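Local atomic coordinates of elongin-C (Saccharomyces cerevisiae, PDB entry 5ZB2), a protein that serves as the linker (adaptor) subunit of a cullin-3 ubiquitin ligase that polyubiquitylates RNA polymerase II for proteolysis and takes part in global genomic repair. Residues D18-V23 against L43-I48; L22-D27 against F53-L58; Y30-S35 against K60-L65; R34-I39 against Y67-S72. One frame throughout, in Å; residues are numbered along the deposited sequence.

Contact 1. Residues D18-V23 against L43-I48; sequences DFVTLV and LKAGRI
V20 straddles the carbonyl of A45 with its two methyls. CG2 comes to 3.2 Å from A45 O and CG1 lies almost as near. CG1 stands across from the backbone N (chi1 178°), which also brings it to the methyl CB of A45, at 3.9 Å. An alanine at V20 would probably leave a gap over the A45 carbonyl and set the turn before G46 less firmly against the strand. That turn holds a cis peptide between A45 and G46, and G46 has positive phi. T21 turns its methyl, not its hydroxyl, to the partner: CG2 packs on R47 CB at 3.5 Å. The extended R47 side chain then runs on to V23, whose CG2 sits over one face of the guanidinium, offset toward its rim. The charged end of R47 pairs with E49. L22 points to another face, where its CD1 meets I48 CB at 3.8 Å and L43 CD2 at 4.1 Å. One backbone bond joins the segments, V23 N to I48 O, at 3.0 Å. Strand 19-23 runs parallel to strand 47-49 on one edge. Its other edge pairs antiparallel with strand 29-33, where L22 touches I32 and F19 touches E31.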
loop_
_atom_site.group_PDB
_atom_site.type_symbol
_atom_site.label_atom_id
_atom_site.label_comp_id
_atom_site.label_asym_id
_atom_site.label_seq_id
_atom_site.Cartn_x
_atom_site.Cartn_y
_atom_site.Cartn_z
ATOM N N ASP B 18 36.043 13.608 -44.144
ATOM C CA ASP B 18 35.910 13.954 -42.735
ATOM C C ASP B 18 34.711 13.239 -42.116
ATOM O O ASP B 18 33.738 13.876 -41.714
ATOM C CB ASP B 18 35.767 15.470 -42.568
ATOM C CG ASP B 18 35.849 15.909 -41.119
ATOM O OD1 ASP B 18 36.686 15.355 -40.376
ATOM O OD2 ASP B 18 35.077 16.809 -40.724
ATOM N N PHE B 19 34.790 11.910 -42.044
ATOM C CA PHE B 19 33.722 11.079 -41.506
ATOM C C PHE B 19 34.309 10.062 -40.534
ATOM O O PHE B 19 35.527 9.961 -40.358
ATOM C CB PHE B 19 32.952 10.361 -42.626
ATOM C CG PHE B 19 32.025 11.253 -43.414
ATOM C CD1 PHE B 19 31.451 12.380 -42.845
ATOM C CD2 PHE B 19 31.716 10.949 -44.731
ATOM C CE1 PHE B 19 30.598 13.188 -43.575
ATOM C CE2 PHE B 19 30.864 11.753 -45.465
ATOM C CZ PHE B 19 30.305 12.873 -44.886
ATOM N N VAL B 20 33.419 9.302 -39.901
ATOM C CA VAL B 20 33.789 8.242 -38.969
ATOM C C VAL B 20 32.864 7.058 -39.217
ATOM O O VAL B 20 31.639 7.215 -39.234
ATOM C CB VAL B 20 33.696 8.706 -37.503
ATOM C CG1 VAL B 20 34.029 7.562 -36.551
ATOM C CG2 VAL B 20 34.622 9.890 -37.262
ATOM N N THR B 21 33.448 5.879 -39.405
ATOM C CA THR B 21 32.665 4.686 -39.691
ATOM C C THR B 21 32.142 4.059 -38.403
ATOM O O THR B 21 32.720 4.223 -37.324
ATOM C CB THR B 21 33.497 3.660 -40.464
ATOM O OG1 THR B 21 32.709 2.488 -40.704
ATOM C CG2 THR B 21 34.751 3.271 -39.689
ATOM N N LEU B 22 31.035 3.329 -38.531
ATOM C CA LEU B 22 30.389 2.695 -37.389
ATOM C C LEU B 22 29.744 1.397 -37.849
ATOM O O LEU B 22 28.997 1.388 -38.833
ATOM C CB LEU B 22 29.339 3.623 -36.767
ATOM C CG LEU B 22 28.777 3.191 -35.411
ATOM C CD1 LEU B 22 29.847 3.304 -34.339
ATOM C CD2 LEU B 22 27.556 4.019 -35.048
ATOM N N VAL B 23 30.028 0.310 -37.136
ATOM C CA VAL B 23 29.559 -1.019 -37.507
ATOM C C VAL B 23 28.510 -1.479 -36.504
ATOM O O VAL B 23 28.587 -1.180 -35.307
ATOM C CB VAL B 23 30.727 -2.025 -37.579
ATOM C CG1 VAL B 23 30.234 -3.402 -38.009
ATOM C CG2 VAL B 23 31.795 -1.522 -38.533
ATOM N N LEU B 43 32.704 7.570 -28.267
ATOM C CA LEU B 43 33.027 7.370 -29.680
ATOM C C LEU B 43 34.195 8.283 -30.040
ATOM O O LEU B 43 34.006 9.442 -30.419
ATOM C CB LEU B 43 31.812 7.642 -30.571
ATOM C CG LEU B 43 30.687 6.605 -30.540
ATOM C CD1 LEU B 43 29.543 7.050 -31.436
ATOM C CD2 LEU B 43 31.186 5.228 -30.963
ATOM N N LYS B 44 35.407 7.746 -29.922
ATOM C CA LYS B 44 36.633 8.427 -30.332
ATOM C C LYS B 44 37.260 7.553 -31.414
ATOM O O LYS B 44 38.036 6.638 -31.125
ATOM C CB LYS B 44 37.566 8.650 -29.148
ATOM C CG LYS B 44 36.918 9.413 -27.995
ATOM C CD LYS B 44 36.349 10.754 -28.450
ATOM C CE LYS B 44 35.681 11.505 -27.307
ATOM N NZ LYS B 44 35.023 12.763 -27.773
ATOM N N ALA B 45 36.918 7.845 -32.664
ATOM C CA ALA B 45 37.205 6.948 -33.774
ATOM C C ALA B 45 37.195 7.724 -35.092
ATOM O O ALA B 45 36.737 8.865 -35.113
ATOM C CB ALA B 45 36.179 5.826 -33.788
ATOM N N GLY B 46 37.688 7.146 -36.193
ATOM C CA GLY B 46 38.245 5.803 -36.256
ATOM C C GLY B 46 37.254 4.786 -36.788
ATOM O O GLY B 46 36.564 5.034 -37.775
ATOM N N ARG B 47 37.189 3.635 -36.119
ATOM C CA ARG B 47 36.214 2.599 -36.419
ATOM C C ARG B 47 35.786 1.947 -35.113
ATOM O O ARG B 47 36.628 1.626 -34.271
ATOM C CB ARG B 47 36.792 1.547 -37.374
ATOM C CG ARG B 47 35.826 0.437 -37.764
ATOM C CD ARG B 47 36.521 -0.580 -38.652
ATOM N NE ARG B 47 35.604 -1.577 -39.202
ATOM C CZ ARG B 47 35.262 -2.709 -38.592
ATOM N NH1 ARG B 47 35.748 -3.007 -37.394
ATOM N NH2 ARG B 47 34.427 -3.550 -39.185
ATOM N N ILE B 48 34.479 1.753 -34.950
ATOM C CA ILE B 48 33.916 1.174 -33.737
ATOM C C ILE B 48 32.995 0.026 -34.123
ATOM O O ILE B 48 32.240 0.121 -35.097
ATOM C CB ILE B 48 33.152 2.224 -32.902
ATOM C CG1 ILE B 48 34.073 3.388 -32.517
ATOM C CG2 ILE B 48 32.541 1.584 -31.658
ATOM C CD1 ILE B 48 35.242 3.000 -31.627
#

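Contact 2. Residues L22-D27 against F53-L58; sequences LVSKDD and FDSHIL
S24 and K25 both bond to the carbonyl oxygen of F53, which thereby has two donors. The K25 backbone N donates at 3.1 Å to F53 O, with a C=O...N angle of 169°. S24 OG gives the shorter bond, 2.9 Å to F53 O, and approaches from 29° out of the carbonyl plane. Its trans chi1 (179°) carries the hydroxyl across to the carbonyl. A valine in place of S24 would probably leave F53 O with the K25 N-H alone and put a methyl where the hydroxyl donates. A third polar link is weak: S55 OG donates to D26 OD2 at 3.3 Å. The apolar part centres on L58. Its CD2 lies 3.6 Å from S24 CA, 3.4 Å from V23 O and 4.0 Å from L22 CD2. D54 is at the N-cap position of helix 55-71, though its side chain makes no capping bond. F53 and I57 pack on A97 of helix 91-101. Polar bonds tie the turn after strand 19-23 to the residues leading into the helix, while leucines close the buried side. The acidic D26 beside the first turn would probably suit the positive end of the helix dipole.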
loop_
_atom_site.group_PDB
_atom_site.type_symbol
_atom_site.label_atom_id
_atom_site.label_comp_id
_atom_site.label_asym_id
_atom_site.label_seq_id
_atom_site.Cartn_x
_atom_site.Cartn_y
_atom_site.Cartn_z
ATOM N N LEU B 22 31.035 3.329 -38.531
ATOM C CA LEU B 22 30.389 2.695 -37.389
ATOM C C LEU B 22 29.744 1.397 -37.849
ATOM O O LEU B 22 28.997 1.388 -38.833
ATOM C CB LEU B 22 29.339 3.623 -36.767
ATOM C CG LEU B 22 28.777 3.191 -35.411
ATOM C CD1 LEU B 22 29.847 3.304 -34.339
ATOM C CD2 LEU B 22 27.556 4.019 -35.048
ATOM N N VAL B 23 30.028 0.310 -37.136
ATOM C CA VAL B 23 29.559 -1.019 -37.507
ATOM C C VAL B 23 28.510 -1.479 -36.504
ATOM O O VAL B 23 28.587 -1.180 -35.307
ATOM C CB VAL B 23 30.727 -2.025 -37.579
ATOM C CG1 VAL B 23 30.234 -3.402 -38.009
ATOM C CG2 VAL B 23 31.795 -1.522 -38.533
ATOM N N SER B 24 27.526 -2.220 -37.006
ATOM C CA SER B 24 26.453 -2.770 -36.194
ATOM C C SER B 24 26.726 -4.243 -35.897
ATOM O O SER B 24 27.724 -4.821 -36.336
ATOM C CB SER B 24 25.109 -2.607 -36.906
ATOM O OG SER B 24 24.059 -3.165 -36.137
ATOM N N LYS B 25 25.820 -4.860 -35.135
ATOM C CA LYS B 25 25.891 -6.303 -34.935
ATOM C C LYS B 25 25.850 -7.026 -36.274
ATOM O O LYS B 25 26.667 -7.913 -36.543
ATOM C CB LYS B 25 24.750 -6.769 -34.031
ATOM C CG LYS B 25 24.820 -8.245 -33.670
ATOM C CD LYS B 25 23.770 -8.623 -32.639
ATOM C CE LYS B 25 23.921 -10.074 -32.208
ATOM N NZ LYS B 25 22.946 -10.452 -31.146
ATOM N N ASP B 26 24.898 -6.658 -37.127
ATOM C CA ASP B 26 24.947 -7.068 -38.518
ATOM C C ASP B 26 26.083 -6.335 -39.227
ATOM O O ASP B 26 26.561 -5.289 -38.777
ATOM C CB ASP B 26 23.616 -6.781 -39.214
ATOM C CG ASP B 26 22.481 -7.628 -38.672
ATOM O OD1 ASP B 26 22.742 -8.781 -38.264
ATOM O OD2 ASP B 26 21.330 -7.143 -38.657
ATOM N N ASP B 27 26.518 -6.898 -40.354
ATOM C CA ASP B 27 27.643 -6.327 -41.083
ATOM C C ASP B 27 27.345 -4.945 -41.655
ATOM O O ASP B 27 28.259 -4.313 -42.195
ATOM C CB ASP B 27 28.065 -7.275 -42.206
ATOM C CG ASP B 27 28.620 -8.585 -41.683
ATOM O OD1 ASP B 27 29.213 -8.584 -40.582
ATOM O OD2 ASP B 27 28.463 -9.617 -42.369
ATOM N N PHE B 53 23.752 -4.721 -30.749
ATOM C CA PHE B 53 22.774 -3.731 -31.184
ATOM C C PHE B 53 22.428 -3.970 -32.645
ATOM O O PHE B 53 23.322 -4.141 -33.480
ATOM C CB PHE B 53 23.302 -2.304 -30.990
ATOM C CG PHE B 53 23.349 -1.860 -29.552
ATOM C CD1 PHE B 53 22.372 -2.253 -28.651
ATOM C CD2 PHE B 53 24.374 -1.043 -29.104
ATOM C CE1 PHE B 53 22.416 -1.843 -27.335
ATOM C CE2 PHE B 53 24.424 -0.630 -27.785
ATOM C CZ PHE B 53 23.443 -1.031 -26.900
ATOM N N ASP B 54 21.132 -3.973 -32.947
ATOM C CA ASP B 54 20.649 -4.257 -34.287
ATOM C C ASP B 54 20.831 -3.045 -35.199
ATOM O O ASP B 54 21.193 -1.946 -34.767
ATOM C CB ASP B 54 19.179 -4.671 -34.245
ATOM C CG ASP B 54 18.945 -5.903 -33.393
ATOM O OD1 ASP B 54 19.856 -6.753 -33.312
ATOM O OD2 ASP B 54 17.850 -6.020 -32.802
ATOM N N SER B 55 20.559 -3.260 -36.487
ATOM C CA SER B 55 20.778 -2.218 -37.483
ATOM C C SER B 55 19.809 -1.058 -37.300
ATOM O O SER B 55 20.186 0.106 -37.473
ATOM C CB SER B 55 20.646 -2.815 -38.885
ATOM O OG SER B 55 21.573 -3.871 -39.072
ATOM N N HIS B 56 18.555 -1.353 -36.952
ATOM C CA HIS B 56 17.564 -0.294 -36.787
ATOM C C HIS B 56 17.892 0.607 -35.603
ATOM O O HIS B 56 17.510 1.783 -35.598
ATOM C CB HIS B 56 16.171 -0.904 -36.624
ATOM C CG HIS B 56 16.038 -1.806 -35.437
ATOM N ND1 HIS B 56 15.505 -1.385 -34.238
ATOM C CD2 HIS B 56 16.367 -3.108 -35.265
ATOM C CE1 HIS B 56 15.511 -2.389 -33.379
ATOM N NE2 HIS B 56 16.031 -3.445 -33.977
ATOM N N ILE B 57 18.598 0.084 -34.598
ATOM C CA ILE B 57 18.943 0.894 -33.433
ATOM C C ILE B 57 20.023 1.908 -33.792
ATOM O O ILE B 57 19.873 3.110 -33.543
ATOM C CB ILE B 57 19.381 -0.009 -32.265
ATOM C CG1 ILE B 57 18.244 -0.950 -31.851
ATOM C CG2 ILE B 57 19.848 0.824 -31.074
ATOM C CD1 ILE B 57 16.984 -0.250 -31.350
ATOM N N LEU B 58 21.127 1.441 -34.380
ATOM C CA LEU B 58 22.222 2.345 -34.721
ATOM C C LEU B 58 21.768 3.415 -35.703
ATOM O O LEU B 58 22.142 4.588 -35.570
ATOM C CB LEU B 58 23.397 1.559 -35.299
ATOM C CG LEU B 58 24.298 0.870 -34.275
ATOM C CD1 LEU B 58 23.610 -0.337 -33.663
ATOM C CD2 LEU B 58 25.620 0.471 -34.908
#

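Contact 3. Residues Y30-S35 against K60-L65; sequences YEISRS and KAVEYL
I32 and V62 meet through their branched side chains and carry most of this contact. The interaction is apolar. I32 CG1 lies 3.6 Å from V62 CG1 and 3.7 Å from V62 CG2, so it rests against both methyls of the valine. I32 CD1 is further off, 4.1 Å from V62 CG2. The torsions explain this: I32 CG1 is anti to the carbonyl carbon (chi1 -49°), which swings that branch to V62. The other branch, CG2, serves a second residue, and meets L65 CD1 at 4.2 Å. V62 and L65 stand one helical turn apart, and the isoleucine touches both. Y30 adds a looser touch from the start of the segment, with its CB 4.3 Å from V62 CG2. Its ring leads on to S55 and E59, further back on the same helix.

Polar bonds do not link the two segments; S33 and K60 bond within their own. S33 is the N-cap of helix 34-37, and its OG accepts a weak bond from S35 N. Within the long helix, K60 NZ forms a salt bridge with E63 OE1, at 3.3 Å.

Strand 29-33 and helix 55-71 run nearly parallel here. Their local axes approach to 9.4 Å at an angle of 13°. I32 also packs on L22 of strand 19-23, its neighbour in the sheet. Y64, on another side of the helix, meets F84 edge-to-face and bonds through its hydroxyl to S6 of the RAD7 chain.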
loop_
_atom_site.group_PDB
_atom_site.type_symbol
_atom_site.label_atom_id
_atom_site.label_comp_id
_atom_site.label_asym_id
_atom_site.label_seq_id
_atom_site.Cartn_x
_atom_site.Cartn_y
_atom_site.Cartn_z
ATOM N N TYR B 30 27.729 2.263 -40.902
ATOM C CA TYR B 30 27.152 3.599 -40.862
ATOM C C TYR B 30 28.271 4.615 -40.690
ATOM O O TYR B 30 29.186 4.408 -39.887
ATOM C CB TYR B 30 26.137 3.742 -39.722
ATOM C CG TYR B 30 24.952 2.811 -39.830
ATOM C CD1 TYR B 30 24.988 1.542 -39.268
ATOM C CD2 TYR B 30 23.796 3.201 -40.491
ATOM C CE1 TYR B 30 23.907 0.689 -39.365
ATOM C CE2 TYR B 30 22.711 2.353 -40.592
ATOM C CZ TYR B 30 22.772 1.099 -40.028
ATOM O OH TYR B 30 21.696 0.250 -40.124
ATOM N N GLU B 31 28.193 5.707 -41.445
ATOM C CA GLU B 31 29.158 6.793 -41.358
ATOM C C GLU B 31 28.535 7.977 -40.633
ATOM O O GLU B 31 27.339 8.250 -40.781
ATOM C CB GLU B 31 29.637 7.227 -42.745
ATOM C CG GLU B 31 30.357 6.138 -43.524
ATOM C CD GLU B 31 31.413 6.692 -44.463
ATOM O OE1 GLU B 31 32.181 7.582 -44.040
ATOM O OE2 GLU B 31 31.473 6.241 -45.626
ATOM N N ILE B 32 29.351 8.676 -39.849
ATOM C CA ILE B 32 28.891 9.798 -39.041
ATOM C C ILE B 32 29.928 10.907 -39.118
ATOM O O ILE B 32 31.136 10.647 -39.081
ATOM C CB ILE B 32 28.649 9.387 -37.572
ATOM C CG1 ILE B 32 27.804 8.114 -37.494
ATOM C CG2 ILE B 32 27.966 10.515 -36.809
ATOM C CD1 ILE B 32 28.615 6.829 -37.494
ATOM N N SER B 33 29.455 12.146 -39.227
ATOM C CA SER B 33 30.350 13.292 -39.180
ATOM C C SER B 33 31.156 13.266 -37.889
ATOM O O SER B 33 30.601 13.083 -36.802
ATOM C CB SER B 33 29.550 14.591 -39.278
ATOM O OG SER B 33 30.385 15.719 -39.078
ATOM N N ARG B 34 32.473 13.443 -38.011
ATOM C CA ARG B 34 33.327 13.431 -36.829
ATOM C C ARG B 34 32.838 14.434 -35.793
ATOM O O ARG B 34 32.922 14.185 -34.584
ATOM C CB ARG B 34 34.775 13.728 -37.223
ATOM C CG ARG B 34 35.770 13.568 -36.081
ATOM C CD ARG B 34 37.197 13.807 -36.548
ATOM N NE ARG B 34 37.399 15.172 -37.031
ATOM C CZ ARG B 34 37.764 16.200 -36.269
ATOM N NH1 ARG B 34 37.976 16.038 -34.968
ATOM N NH2 ARG B 34 37.919 17.400 -36.811
ATOM N N SER B 35 32.315 15.575 -36.248
ATOM C CA SER B 35 31.767 16.559 -35.322
ATOM C C SER B 35 30.480 16.063 -34.676
ATOM O O SER B 35 30.156 16.466 -33.553
ATOM C CB SER B 35 31.522 17.880 -36.046
ATOM O OG SER B 35 31.046 18.869 -35.151
ATOM N N LYS B 60 19.053 4.827 -35.786
ATOM C CA LYS B 60 18.359 5.858 -35.025
ATOM C C LYS B 60 19.324 6.642 -34.144
ATOM O O LYS B 60 19.145 7.849 -33.946
ATOM C CB LYS B 60 17.249 5.234 -34.176
ATOM C CG LYS B 60 16.083 6.173 -33.887
ATOM C CD LYS B 60 15.311 6.511 -35.158
ATOM C CE LYS B 60 14.144 7.439 -34.883
ATOM N NZ LYS B 60 13.390 7.748 -36.131
ATOM N N ALA B 61 20.350 5.976 -33.611
ATOM C CA ALA B 61 21.370 6.680 -32.841
ATOM C C ALA B 61 22.067 7.728 -33.699
ATOM O O ALA B 61 22.199 8.891 -33.300
ATOM C CB ALA B 61 22.381 5.683 -32.278
ATOM N N VAL B 62 22.516 7.331 -34.893
ATOM C CA VAL B 62 23.122 8.290 -35.814
ATOM C C VAL B 62 22.133 9.399 -36.141
ATOM O O VAL B 62 22.501 10.577 -36.221
ATOM C CB VAL B 62 23.609 7.574 -37.089
ATOM C CG1 VAL B 62 24.244 8.567 -38.055
ATOM C CG2 VAL B 62 24.600 6.471 -36.740
ATOM N N GLU B 63 20.861 9.041 -36.331
ATOM C CA GLU B 63 19.846 10.051 -36.611
ATOM C C GLU B 63 19.763 11.072 -35.482
ATOM O O GLU B 63 19.559 12.266 -35.731
ATOM C CB GLU B 63 18.490 9.380 -36.839
ATOM C CG GLU B 63 17.372 10.347 -37.223
ATOM C CD GLU B 63 16.058 9.642 -37.517
ATOM O OE1 GLU B 63 16.085 8.428 -37.820
ATOM O OE2 GLU B 63 14.999 10.301 -37.442
ATOM N N TYR B 64 19.928 10.626 -34.233
ATOM C CA TYR B 64 19.911 11.565 -33.115
ATOM C C TYR B 64 21.174 12.417 -33.088
ATOM O O TYR B 64 21.105 13.627 -32.839
ATOM C CB TYR B 64 19.748 10.826 -31.786
ATOM C CG TYR B 64 19.922 11.746 -30.599
ATOM C CD1 TYR B 64 18.866 12.520 -30.137
ATOM C CD2 TYR B 64 21.148 11.865 -29.960
ATOM C CE1 TYR B 64 19.024 13.380 -29.065
ATOM C CE2 TYR B 64 21.315 12.721 -28.887
ATOM C CZ TYR B 64 20.250 13.475 -28.444
ATOM O OH TYR B 64 20.409 14.330 -27.376
ATOM N N LEU B 65 22.337 11.806 -33.324
ATOM C CA LEU B 65 23.588 12.557 -33.289
ATOM C C LEU B 65 23.546 13.726 -34.263
ATOM O O LEU B 65 23.809 14.875 -33.887
ATOM C CB LEU B 65 24.765 11.633 -33.606
ATOM C CG LEU B 65 25.078 10.557 -32.566
ATOM C CD1 LEU B 65 26.171 9.633 -33.075
ATOM C CD2 LEU B 65 25.489 11.178 -31.237
#

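Contact 4. Residues R34-I39 against Y67-S72; sequences RSAAMI and YNLKYS
Helix 34-37 and the end of helix 55-71 come closest at A36 and L69, whose CA atoms are 5.8 Å apart. L69 is the main side chain from the long helix. Its CG is anti to the backbone N (chi1 179°), which sends the two methyls toward the short helix. CD2 lies 3.6 Å from S35 OG and 4.3 Å from A36 CB. CD1 is also near the serine, at 3.9 Å from S35 OG, so S35 OG lies against both methyls of L69. I39 comes from the turn after the short helix and crosses the side chain of N68. Its CD1 reaches N68 OD1 at 3.2 Å and N68 CB at 3.6 Å, while its CG2 stays further from the amide. The same CD1 touches L69 CB at 4.0 Å, so it lies against two successive residues. The amide nitrogen of N68 turns to another partner, the hydroxyl of Y64. V5 of the RAD7 chain packs on N68 and on Y67 nearby. The whole is a small surface contact of apolar atoms, with S35 OG and N68 OD1 beside them. It joins two helices of the BTB/POZ fold of the SKP1 family, the short one after strand 29-33 and the long one after strand 47-49.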
loop_
_atom_site.group_PDB
_atom_site.type_symbol
_atom_site.label_atom_id
_atom_site.label_comp_id
_atom_site.label_asym_id
_atom_site.label_seq_id
_atom_site.Cartn_x
_atom_site.Cartn_y
_atom_site.Cartn_z
ATOM N N ARG B 34 32.473 13.443 -38.011
ATOM C CA ARG B 34 33.327 13.431 -36.829
ATOM C C ARG B 34 32.838 14.434 -35.793
ATOM O O ARG B 34 32.922 14.185 -34.584
ATOM C CB ARG B 34 34.775 13.728 -37.223
ATOM C CG ARG B 34 35.770 13.568 -36.081
ATOM C CD ARG B 34 37.197 13.807 -36.548
ATOM N NE ARG B 34 37.399 15.172 -37.031
ATOM C CZ ARG B 34 37.764 16.200 -36.269
ATOM N NH1 ARG B 34 37.976 16.038 -34.968
ATOM N NH2 ARG B 34 37.919 17.400 -36.811
ATOM N N SER B 35 32.315 15.575 -36.248
ATOM C CA SER B 35 31.767 16.559 -35.322
ATOM C C SER B 35 30.480 16.063 -34.676
ATOM O O SER B 35 30.156 16.466 -33.553
ATOM C CB SER B 35 31.522 17.880 -36.046
ATOM O OG SER B 35 31.046 18.869 -35.151
ATOM N N ALA B 36 29.735 15.196 -35.365
ATOM C CA ALA B 36 28.517 14.634 -34.793
ATOM C C ALA B 36 28.838 13.520 -33.802
ATOM O O ALA B 36 28.266 13.468 -32.707
ATOM C CB ALA B 36 27.605 14.116 -35.906
ATOM N N ALA B 37 29.754 12.620 -34.170
ATOM C CA ALA B 37 30.154 11.548 -33.267
ATOM C C ALA B 37 30.890 12.072 -32.041
ATOM O O ALA B 37 30.948 11.374 -31.023
ATOM C CB ALA B 37 31.032 10.538 -34.009
ATOM N N MET B 38 31.451 13.282 -32.113
ATOM C CA MET B 38 32.112 13.873 -30.955
ATOM C C MET B 38 31.148 14.089 -29.798
ATOM O O MET B 38 31.590 14.195 -28.649
ATOM C CB MET B 38 32.764 15.201 -31.348
ATOM C CG MET B 38 33.396 15.964 -30.190
ATOM S SD MET B 38 34.252 17.454 -30.732
ATOM C CE MET B 38 34.616 18.233 -29.159
ATOM N N ILE B 39 29.843 14.160 -30.074
ATOM C CA ILE B 39 28.860 14.336 -29.009
ATOM C C ILE B 39 28.914 13.163 -28.043
ATOM O O ILE B 39 28.706 13.330 -26.835
ATOM C CB ILE B 39 27.449 14.510 -29.606
ATOM C CG1 ILE B 39 27.429 15.681 -30.596
ATOM C CG2 ILE B 39 26.426 14.732 -28.494
ATOM C CD1 ILE B 39 26.130 15.828 -31.353
ATOM N N TYR B 67 20.845 14.992 -35.546
ATOM C CA TYR B 67 19.800 15.847 -34.994
ATOM C C TYR B 67 20.338 16.716 -33.866
ATOM O O TYR B 67 19.928 17.873 -33.713
ATOM C CB TYR B 67 18.637 14.984 -34.502
ATOM C CG TYR B 67 17.660 15.706 -33.603
ATOM C CD1 TYR B 67 16.615 16.449 -34.135
ATOM C CD2 TYR B 67 17.777 15.636 -32.220
ATOM C CE1 TYR B 67 15.717 17.106 -33.315
ATOM C CE2 TYR B 67 16.886 16.290 -31.393
ATOM C CZ TYR B 67 15.858 17.023 -31.945
ATOM O OH TYR B 67 14.966 17.677 -31.126
ATOM N N ASN B 68 21.264 16.181 -33.069
ATOM C CA ASN B 68 21.787 16.931 -31.933
ATOM C C ASN B 68 22.687 18.070 -32.396
ATOM O O ASN B 68 22.493 19.226 -32.003
ATOM C CB ASN B 68 22.545 15.998 -30.988
ATOM C CG ASN B 68 22.981 16.690 -29.711
ATOM O OD1 ASN B 68 23.906 17.502 -29.714
ATOM N ND2 ASN B 68 22.316 16.369 -28.608
ATOM N N LEU B 69 23.679 17.764 -33.235
ATOM C CA LEU B 69 24.605 18.797 -33.691
ATOM C C LEU B 69 23.877 19.916 -34.423
ATOM O O LEU B 69 24.283 21.080 -34.333
ATOM C CB LEU B 69 25.677 18.184 -34.594
ATOM C CG LEU B 69 26.705 19.163 -35.172
ATOM C CD1 LEU B 69 27.485 19.857 -34.062
ATOM C CD2 LEU B 69 27.648 18.445 -36.124
ATOM N N LYS B 70 22.803 19.592 -35.145
ATOM C CA LYS B 70 22.074 20.609 -35.895
ATOM C C LYS B 70 21.496 21.668 -34.963
ATOM O O LYS B 70 21.791 22.861 -35.096
ATOM C CB LYS B 70 20.967 19.954 -36.725
ATOM C CG LYS B 70 21.474 19.194 -37.945
ATOM C CD LYS B 70 20.329 18.636 -38.778
ATOM C CE LYS B 70 20.845 17.876 -39.993
ATOM N NZ LYS B 70 19.738 17.346 -40.842
ATOM N N TYR B 71 20.668 21.250 -34.008
ATOM C CA TYR B 71 19.951 22.177 -33.145
ATOM C C TYR B 71 20.706 22.503 -31.861
ATOM O O TYR B 71 20.169 23.216 -31.007
ATOM C CB TYR B 71 18.568 21.610 -32.813
ATOM C CG TYR B 71 17.713 21.387 -34.039
ATOM C CD1 TYR B 71 16.964 22.422 -34.583
ATOM C CD2 TYR B 71 17.663 20.145 -34.662
ATOM C CE1 TYR B 71 16.185 22.228 -35.708
ATOM C CE2 TYR B 71 16.886 19.940 -35.789
ATOM C CZ TYR B 71 16.151 20.986 -36.308
ATOM O OH TYR B 71 15.373 20.792 -37.428
ATOM N N SER B 72 21.933 22.014 -31.712
ATOM C CA SER B 72 22.747 22.326 -30.540
ATOM C C SER B 72 23.728 23.449 -30.854
ATOM O O SER B 72 24.660 23.269 -31.638
ATOM C CB SER B 72 23.503 21.085 -30.062
ATOM O OG SER B 72 22.608 20.062 -29.664
#

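Contacts 1, 2 and 3 are partly buried, and contact 4 is at the surface. Contact 3 lies nearest the centre of the chain and is purely apolar across its segments. Contact 4, about 8 Å away between centres, uses the same long helix, but against helix 34-37 rather than strand 29-33; a serine and an asparagine join its packing. Contacts 1 and 2 both start from strand 19-23 and share L22 and V23. Contact 1 joins neighbouring strands and the loop leading into one of them, mixing a backbone bond with methyl packing. Contact 2 reaches helix 55-71 and is the most polar of the four. Contacts 2 and 4 lie on opposite sides of the chain's centre.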